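Local coordinates for peroxisomal fatty acid beta-oxidation multifunctional protein MFP2 (Arabidopsis thaliana, PDB 2WTB), which catalyses the hydration of long-chain enoyl-CoA and the oxidation of 3-hydroxyacyl-CoA in the peroxisomal beta-oxidation of fatty acids during seed germination, at residues 224-227 / 228-232; 401-404 / 405-409; 410-413 / 414-418. All coordinates share one frame; numbering follows the deposited sequence.

Three local helical contacts illustrate how one principle, the pairing of residues about one turn apart, serves different parts of a multifunctional enzyme. Interaction 1 is the first turns of helix 224-241. Interactions 2 and 3 share helix 403-416 of the NAD-binding domain: 401-409 begins it, 410-418 ends it, and their centres are about 14 Å apart. Interaction 1 lies on the opposite side of the chain's centre, with its centre about 64 Å from that of interaction 2 and about 67 Å from that of interaction 3. All three lie away from Glu119 and Glu139, the predicted catalytic residues of the hydratase/isomerase section, and each is local packing within a helix.

Interaction 1 of 3, residues 224-227 / 228-232; sequences LGEA and REILT
Residues 224-227 and 228-232 form the opening turns of helix 224-241, and their backbones are joined by successive i to i+4 bonds. Leu231 N donates to Ala227 O at 2.8 Å, and Ile230 N to Glu226 O at 2.9 Å. The two bonds before these are longer: Glu229 N reaches Gly225 O at 3.3 Å, and the one from Arg228 N to Leu224 O is weak.

Leu224 and Arg228 run side by side in the same direction. The CD2 branch of the leucine comes against the guanidinium group obliquely, 3.1 Å from Arg228 NH1, while the arginine chain stays extended from CG to NE. This helix packs against two others of the same chain. Leu231 meets Ile255 and Ile259 of helix 247-260, whereas Ala227 and Ile230 rest on Leu160 of helix 160-169; a long, weak ion pair links Arg228 to Glu256.

Ile230 has CG1 beside its own backbone N (chi1 -70°), which carries the branch back along the helix and sets CG1 3.5 Å from Glu226 O, with CD1 approaching Glu226 CG at 4.2 Å. On the exposed side, Glu226 and Glu229 both extend outward. Their carboxylates remain apart, with Glu226 OE2 5.6 Å from Glu229 OE1, a separation at which like charges would probably repel only mildly in solvent.

Interaction 2 of 3, residues 401-404 / 405-409; sequences ENIS and LKQQI
Asn402 occupies the N-cap position of helix 403-416, and the first i to i+4 backbone bonds join 401-404 to 405-409: Lys406 N donates to Asn402 O at 2.9 Å, and Gln407 N to Ile403 O with an almost straight N-H...O angle of 178°.

The Asn402 side chain folds over the start of the helix and crosses that of Leu405 at about a right angle. Its amide lies beside the first turn, where ND2 is 3.3 Å from Leu405 CB and OD1 is 3.1 Å from Ser404 N. From the next residue, Ile403, the side chain lies alongside that of Gln407. The CG2 branch of the isoleucine rests against the glutamine amide, 3.8 Å from Gln407 CD, while Gln407 NE2 is hydrogen-bonded to Lys434 O.

Glu401 and Lys406 make the charged part of the contact. The glutamate doubles back at chi2 (-64°), and the lysine bends at its far end, at chi4 (65°), leaving a long salt bridge of 3.6 Å between Glu401 OE2 and Lys406 NZ. Each group has further partners: Lys406 NZ is hydrogen-bonded to Ile400 O and salt-bridged to Glu397 OE2, and Glu401 OE1 accepts from Ser428 N and is hydrogen-bonded to the hydroxyls of Thr427 and Thr429. The helix is the crossover of a beta-alpha-beta unit in the Rossmann-type NAD-binding domain, between strands 394-397 and 422-425.

The buried lysine thus has one carboxylate in a salt bridge, a second at longer range and a backbone carbonyl, surroundings that would tend to stabilise its positive charge, while Glu401 OE1 links the helix start to the loop that follows strand 422-425.

Interaction 3 of 3, residues 410-413 / 414-418; sequences FADL and EKYCP
Tyr416 N donates to Asp412 O at 2.8 Å and Cys417 N to Leu413 O at 2.9 Å, closing the last turn of helix 403-416, the crossover helix of a beta-alpha-beta unit in the Rossmann-type NAD-binding domain. Earlier in this turn, Glu414 N reaches Phe410 O at 3.1 Å from well above the carbonyl plane. Lys415 N is shared between Ala411 O and Asp412 O, both weak bonds, and Cys417 is where the chain leaves helical geometry.

Among the side chains, Glu414 is extended beyond CG and reaches the loop beyond the helix, its OE1 hydrogen-bonded to Lys440 N and to the hydroxyl of Ser441. Asp412 and Lys415 carry opposite charges but stop short of a salt bridge, with Asp412 OD1 4.4 Å from Lys415 NZ.

The Tyr416 ring swings back along the helix, since CG sits beside its own backbone N (chi1 -59°). This brings CD2 to 3.1 Å from Asp412 O, an oblique approach, and CE2 to 4.0 Å from Asp412 CB. One ring face carries Lys415 CD, offset toward the rim, and the ring also meets that of Tyr386, nearly parallel to it.

Toward the sheet, Leu413 and Cys417 both pack on Val395 of strand 394-397, and Leu413 CD2 touches Cys417 SG at 4.1 Å. The other leucine branch, CD1, sits over the centre of the Phe410 ring, 3.8 Å above its plane.

Interaction 1 of 3, residues 224-227 / 228-232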
loop_
_atom_site.group_PDB
_atom_site.type_symbol
_atom_site.label_atom_id
_atom_site.label_comp_id
_atom_site.label_asym_id
_atom_site.label_seq_id
_atom_site.Cartn_x
_atom_site.Cartn_y
_atom_site.Cartn_z
ATOM N N LEU A 224 -27.685 -9.572 23.811
ATOM C CA LEU A 224 -28.288 -8.896 22.664
ATOM C C LEU A 224 -28.164 -7.375 22.743
ATOM O O LEU A 224 -27.783 -6.726 21.769
ATOM C CB LEU A 224 -29.758 -9.306 22.523
ATOM C CG LEU A 224 -30.505 -8.931 21.239
ATOM C CD1 LEU A 224 -31.760 -9.781 21.082
ATOM C CD2 LEU A 224 -30.852 -7.450 21.207
ATOM N N GLY A 225 -28.486 -6.814 23.904
ATOM C CA GLY A 225 -28.473 -5.374 24.092
ATOM C C GLY A 225 -27.096 -4.746 23.987
ATOM O O GLY A 225 -26.925 -3.711 23.342
ATOM N N GLU A 226 -26.112 -5.371 24.625
ATOM C CA GLU A 226 -24.747 -4.851 24.628
ATOM C C GLU A 226 -24.078 -5.009 23.266
ATOM O O GLU A 226 -23.276 -4.168 22.860
ATOM C CB GLU A 226 -23.912 -5.546 25.702
ATOM C CG GLU A 226 -22.468 -5.085 25.747
ATOM C CD GLU A 226 -21.647 -5.849 26.762
ATOM O OE1 GLU A 226 -22.168 -6.832 27.332
ATOM O OE2 GLU A 226 -20.479 -5.469 26.989
ATOM N N ALA A 227 -24.402 -6.093 22.569
ATOM C CA ALA A 227 -23.873 -6.311 21.231
ATOM C C ALA A 227 -24.269 -5.151 20.329
ATOM O O ALA A 227 -23.476 -4.699 19.502
ATOM C CB ALA A 227 -24.376 -7.627 20.663
ATOM N N ARG A 228 -25.497 -4.665 20.495
ATOM C CA ARG A 228 -25.971 -3.515 19.733
ATOM C C ARG A 228 -25.195 -2.257 20.100
ATOM O O ARG A 228 -24.963 -1.391 19.257
ATOM C CB ARG A 228 -27.469 -3.288 19.952
ATOM C CG ARG A 228 -28.362 -4.176 19.105
ATOM C CD ARG A 228 -29.733 -3.549 18.923
ATOM N NE ARG A 228 -30.531 -4.248 17.921
ATOM C CZ ARG A 228 -31.590 -5.001 18.202
ATOM N NH1 ARG A 228 -31.986 -5.148 19.458
ATOM N NH2 ARG A 228 -32.257 -5.601 17.225
ATOM N N GLU A 229 -24.798 -2.163 21.365
ATOM C CA GLU A 229 -24.006 -1.038 21.841
ATOM C C GLU A 229 -22.621 -1.058 21.200
ATOM O O GLU A 229 -22.077 -0.018 20.827
ATOM C CB GLU A 229 -23.887 -1.089 23.364
ATOM C CG GLU A 229 -23.365 0.187 23.998
ATOM C CD GLU A 229 -23.428 0.147 25.513
ATOM O OE1 GLU A 229 -23.665 -0.947 26.068
ATOM O OE2 GLU A 229 -23.244 1.207 26.148
ATOM N N ILE A 230 -22.061 -2.257 21.072
ATOM C CA ILE A 230 -20.747 -2.437 20.471
ATOM C C ILE A 230 -20.796 -2.193 18.966
ATOM O O ILE A 230 -19.897 -1.575 18.397
ATOM C CB ILE A 230 -20.201 -3.851 20.750
ATOM C CG1 ILE A 230 -19.843 -3.994 22.230
ATOM C CG2 ILE A 230 -18.990 -4.135 19.889
ATOM C CD1 ILE A 230 -19.585 -5.415 22.660
ATOM N N LEU A 231 -21.859 -2.679 18.328
ATOM C CA LEU A 231 -22.040 -2.510 16.890
ATOM C C LEU A 231 -22.321 -1.055 16.526
ATOM O O LEU A 231 -21.763 -0.523 15.567
ATOM C CB LEU A 231 -23.168 -3.415 16.384
ATOM C CG LEU A 231 -22.812 -4.896 16.227
ATOM C CD1 LEU A 231 -24.059 -5.768 16.240
ATOM C CD2 LEU A 231 -22.005 -5.119 14.957
ATOM N N THR A 232 -23.195 -0.416 17.293
ATOM C CA THR A 232 -23.486 0.994 17.088
ATOM C C THR A 232 -22.201 1.812 17.180
ATOM O O THR A 232 -21.875 2.579 16.274
ATOM C CB THR A 232 -24.515 1.511 18.112
ATOM O OG1 THR A 232 -25.833 1.134 17.694
ATOM C CG2 THR A 232 -24.441 3.026 18.229
#

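Interaction 2 of 3, residues 401-404 / 405-409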
loop_
_atom_site.group_PDB
_atom_site.type_symbol
_atom_site.label_atom_id
_atom_site.label_comp_id
_atom_site.label_asym_id
_atom_site.label_seq_id
_atom_site.Cartn_x
_atom_site.Cartn_y
_atom_site.Cartn_z
ATOM N N GLU A 401 22.014 19.666 -2.219
ATOM C CA GLU A 401 21.755 19.819 -3.647
ATOM C C GLU A 401 22.726 20.802 -4.296
ATOM O O GLU A 401 22.327 21.865 -4.773
ATOM C CB GLU A 401 20.308 20.259 -3.887
ATOM C CG GLU A 401 19.271 19.257 -3.396
ATOM C CD GLU A 401 19.330 17.937 -4.144
ATOM O OE1 GLU A 401 19.228 17.953 -5.389
ATOM O OE2 GLU A 401 19.470 16.883 -3.487
ATOM N N ASN A 402 24.003 20.434 -4.308
ATOM C CA ASN A 402 25.045 21.242 -4.931
ATOM C C ASN A 402 25.724 20.476 -6.061
ATOM O O ASN A 402 26.398 19.476 -5.822
ATOM C CB ASN A 402 26.079 21.673 -3.888
ATOM C CG ASN A 402 27.278 22.373 -4.504
ATOM O OD1 ASN A 402 27.266 22.739 -5.679
ATOM N ND2 ASN A 402 28.324 22.563 -3.708
ATOM N N ILE A 403 25.546 20.954 -7.290
ATOM C CA ILE A 403 26.087 20.278 -8.468
ATOM C C ILE A 403 27.603 20.118 -8.401
ATOM O O ILE A 403 28.126 19.009 -8.526
ATOM C CB ILE A 403 25.729 21.028 -9.764
ATOM C CG1 ILE A 403 24.222 21.277 -9.837
ATOM C CG2 ILE A 403 26.212 20.243 -10.975
ATOM C CD1 ILE A 403 23.795 22.093 -11.039
ATOM N N SER A 404 28.302 21.233 -8.215
ATOM C CA SER A 404 29.756 21.228 -8.115
ATOM C C SER A 404 30.247 20.133 -7.171
ATOM O O SER A 404 31.197 19.412 -7.479
ATOM C CB SER A 404 30.255 22.594 -7.639
ATOM O OG SER A 404 31.642 22.560 -7.352
ATOM N N LEU A 405 29.584 20.012 -6.025
ATOM C CA LEU A 405 29.968 19.048 -4.999
ATOM C C LEU A 405 29.612 17.609 -5.376
ATOM O O LEU A 405 30.398 16.689 -5.145
ATOM C CB LEU A 405 29.334 19.426 -3.658
ATOM C CG LEU A 405 29.356 18.411 -2.512
ATOM C CD1 LEU A 405 30.741 17.819 -2.311
ATOM C CD2 LEU A 405 28.865 19.069 -1.234
ATOM N N LYS A 406 28.428 17.416 -5.952
ATOM C CA LYS A 406 27.993 16.083 -6.368
ATOM C C LYS A 406 28.881 15.519 -7.476
ATOM O O LYS A 406 29.284 14.357 -7.429
ATOM C CB LYS A 406 26.532 16.103 -6.823
ATOM C CG LYS A 406 25.514 15.973 -5.698
ATOM C CD LYS A 406 24.107 16.256 -6.208
ATOM C CE LYS A 406 23.041 15.625 -5.326
ATOM N NZ LYS A 406 23.005 16.215 -3.965
ATOM N N GLN A 407 29.181 16.347 -8.471
ATOM C CA GLN A 407 30.053 15.940 -9.566
ATOM C C GLN A 407 31.370 15.397 -9.031
ATOM O O GLN A 407 31.936 14.453 -9.584
ATOM C CB GLN A 407 30.322 17.116 -10.508
ATOM C CG GLN A 407 29.208 17.393 -11.501
ATOM C CD GLN A 407 29.447 18.654 -12.310
ATOM O OE1 GLN A 407 30.113 19.585 -11.852
ATOM N NE2 GLN A 407 28.899 18.694 -13.519
ATOM N N GLN A 408 31.851 16.003 -7.949
ATOM C CA GLN A 408 33.123 15.616 -7.351
ATOM C C GLN A 408 33.017 14.287 -6.613
ATOM O O GLN A 408 33.936 13.469 -6.653
ATOM C CB GLN A 408 33.627 16.708 -6.403
ATOM C CG GLN A 408 34.958 16.387 -5.741
ATOM C CD GLN A 408 36.073 16.169 -6.745
ATOM O OE1 GLN A 408 36.070 16.750 -7.831
ATOM N NE2 GLN A 408 37.038 15.329 -6.386
ATOM N N ILE A 409 31.893 14.077 -5.938
ATOM C CA ILE A 409 31.674 12.842 -5.197
ATOM C C ILE A 409 31.658 11.636 -6.129
ATOM O O ILE A 409 32.194 10.580 -5.799
ATOM C CB ILE A 409 30.361 12.890 -4.393
ATOM C CG1 ILE A 409 30.433 13.991 -3.334
ATOM C CG2 ILE A 409 30.079 11.540 -3.747
ATOM C CD1 ILE A 409 29.280 13.976 -2.362
#

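Interaction 3 of 3, residues 410-413 / 414-418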
loop_
_atom_site.group_PDB
_atom_site.type_symbol
_atom_site.label_atom_id
_atom_site.label_comp_id
_atom_site.label_asym_id
_atom_site.label_seq_id
_atom_site.Cartn_x
_atom_site.Cartn_y
_atom_site.Cartn_z
ATOM N N PHE A 410 31.049 11.801 -7.298
ATOM C CA PHE A 410 30.976 10.716 -8.272
ATOM C C PHE A 410 32.306 10.486 -8.984
ATOM O O PHE A 410 32.565 9.396 -9.502
ATOM C CB PHE A 410 29.842 10.957 -9.271
ATOM C CG PHE A 410 28.513 10.453 -8.796
ATOM C CD1 PHE A 410 27.864 9.431 -9.466
ATOM C CD2 PHE A 410 27.926 10.980 -7.657
ATOM C CE1 PHE A 410 26.645 8.957 -9.024
ATOM C CE2 PHE A 410 26.708 10.509 -7.209
ATOM C CZ PHE A 410 26.068 9.495 -7.894
ATOM N N ALA A 411 33.151 11.509 -9.001
ATOM C CA ALA A 411 34.507 11.352 -9.507
ATOM C C ALA A 411 35.287 10.434 -8.570
ATOM O O ALA A 411 35.952 9.496 -9.013
ATOM C CB ALA A 411 35.192 12.702 -9.629
ATOM N N ASP A 412 35.192 10.707 -7.272
ATOM C CA ASP A 412 35.848 9.886 -6.260
ATOM C C ASP A 412 35.237 8.490 -6.211
ATOM O O ASP A 412 35.950 7.495 -6.092
ATOM C CB ASP A 412 35.751 10.547 -4.883
ATOM C CG ASP A 412 36.535 11.843 -4.801
ATOM O OD1 ASP A 412 37.414 12.066 -5.662
ATOM O OD2 ASP A 412 36.275 12.638 -3.874
ATOM N N LEU A 413 33.911 8.426 -6.296
ATOM C CA LEU A 413 33.210 7.149 -6.295
ATOM C C LEU A 413 33.766 6.236 -7.378
ATOM O O LEU A 413 34.189 5.117 -7.103
ATOM C CB LEU A 413 31.709 7.355 -6.505
ATOM C CG LEU A 413 30.908 7.858 -5.306
ATOM C CD1 LEU A 413 29.446 8.026 -5.680
ATOM C CD2 LEU A 413 31.056 6.903 -4.136
ATOM N N GLU A 414 33.763 6.731 -8.611
ATOM C CA GLU A 414 34.278 5.979 -9.747
ATOM C C GLU A 414 35.725 5.554 -9.516
ATOM O O GLU A 414 36.185 4.554 -10.067
ATOM C CB GLU A 414 34.180 6.822 -11.019
ATOM C CG GLU A 414 34.693 6.134 -12.269
ATOM C CD GLU A 414 34.760 7.074 -13.454
ATOM O OE1 GLU A 414 34.325 6.679 -14.556
ATOM O OE2 GLU A 414 35.237 8.215 -13.281
ATOM N N LYS A 415 36.436 6.315 -8.690
ATOM C CA LYS A 415 37.845 6.050 -8.426
ATOM C C LYS A 415 38.054 4.946 -7.389
ATOM O O LYS A 415 38.764 3.974 -7.647
ATOM C CB LYS A 415 38.557 7.328 -7.979
ATOM C CG LYS A 415 40.048 7.150 -7.735
ATOM C CD LYS A 415 40.681 8.413 -7.174
ATOM C CE LYS A 415 40.572 9.572 -8.151
ATOM N NZ LYS A 415 41.157 10.820 -7.587
ATOM N N TYR A 416 37.430 5.100 -6.225
ATOM C CA TYR A 416 37.668 4.197 -5.098
ATOM C C TYR A 416 36.749 2.974 -5.071
ATOM O O TYR A 416 36.964 2.049 -4.286
ATOM C CB TYR A 416 37.561 4.956 -3.771
ATOM C CG TYR A 416 38.529 6.111 -3.643
ATOM C CD1 TYR A 416 39.836 5.904 -3.224
ATOM C CD2 TYR A 416 38.135 7.410 -3.942
ATOM C CE1 TYR A 416 40.726 6.957 -3.105
ATOM C CE2 TYR A 416 39.017 8.468 -3.827
ATOM C CZ TYR A 416 40.310 8.237 -3.408
ATOM O OH TYR A 416 41.191 9.288 -3.293
ATOM N N CYS A 417 35.729 2.968 -5.923
ATOM C CA CYS A 417 34.766 1.869 -5.944
ATOM C C CYS A 417 35.150 0.772 -6.929
ATOM O O CYS A 417 35.933 1.003 -7.851
ATOM C CB CYS A 417 33.364 2.386 -6.277
ATOM S SG CYS A 417 32.517 3.194 -4.908
ATOM N N PRO A 418 34.603 -0.435 -6.721
ATOM C CA PRO A 418 34.731 -1.545 -7.672
ATOM C C PRO A 418 34.018 -1.219 -8.982
ATOM O O PRO A 418 33.106 -0.390 -8.991
ATOM C CB PRO A 418 34.019 -2.699 -6.960
ATOM C CG PRO A 418 34.044 -2.334 -5.511
ATOM C CD PRO A 418 33.934 -0.845 -5.476
#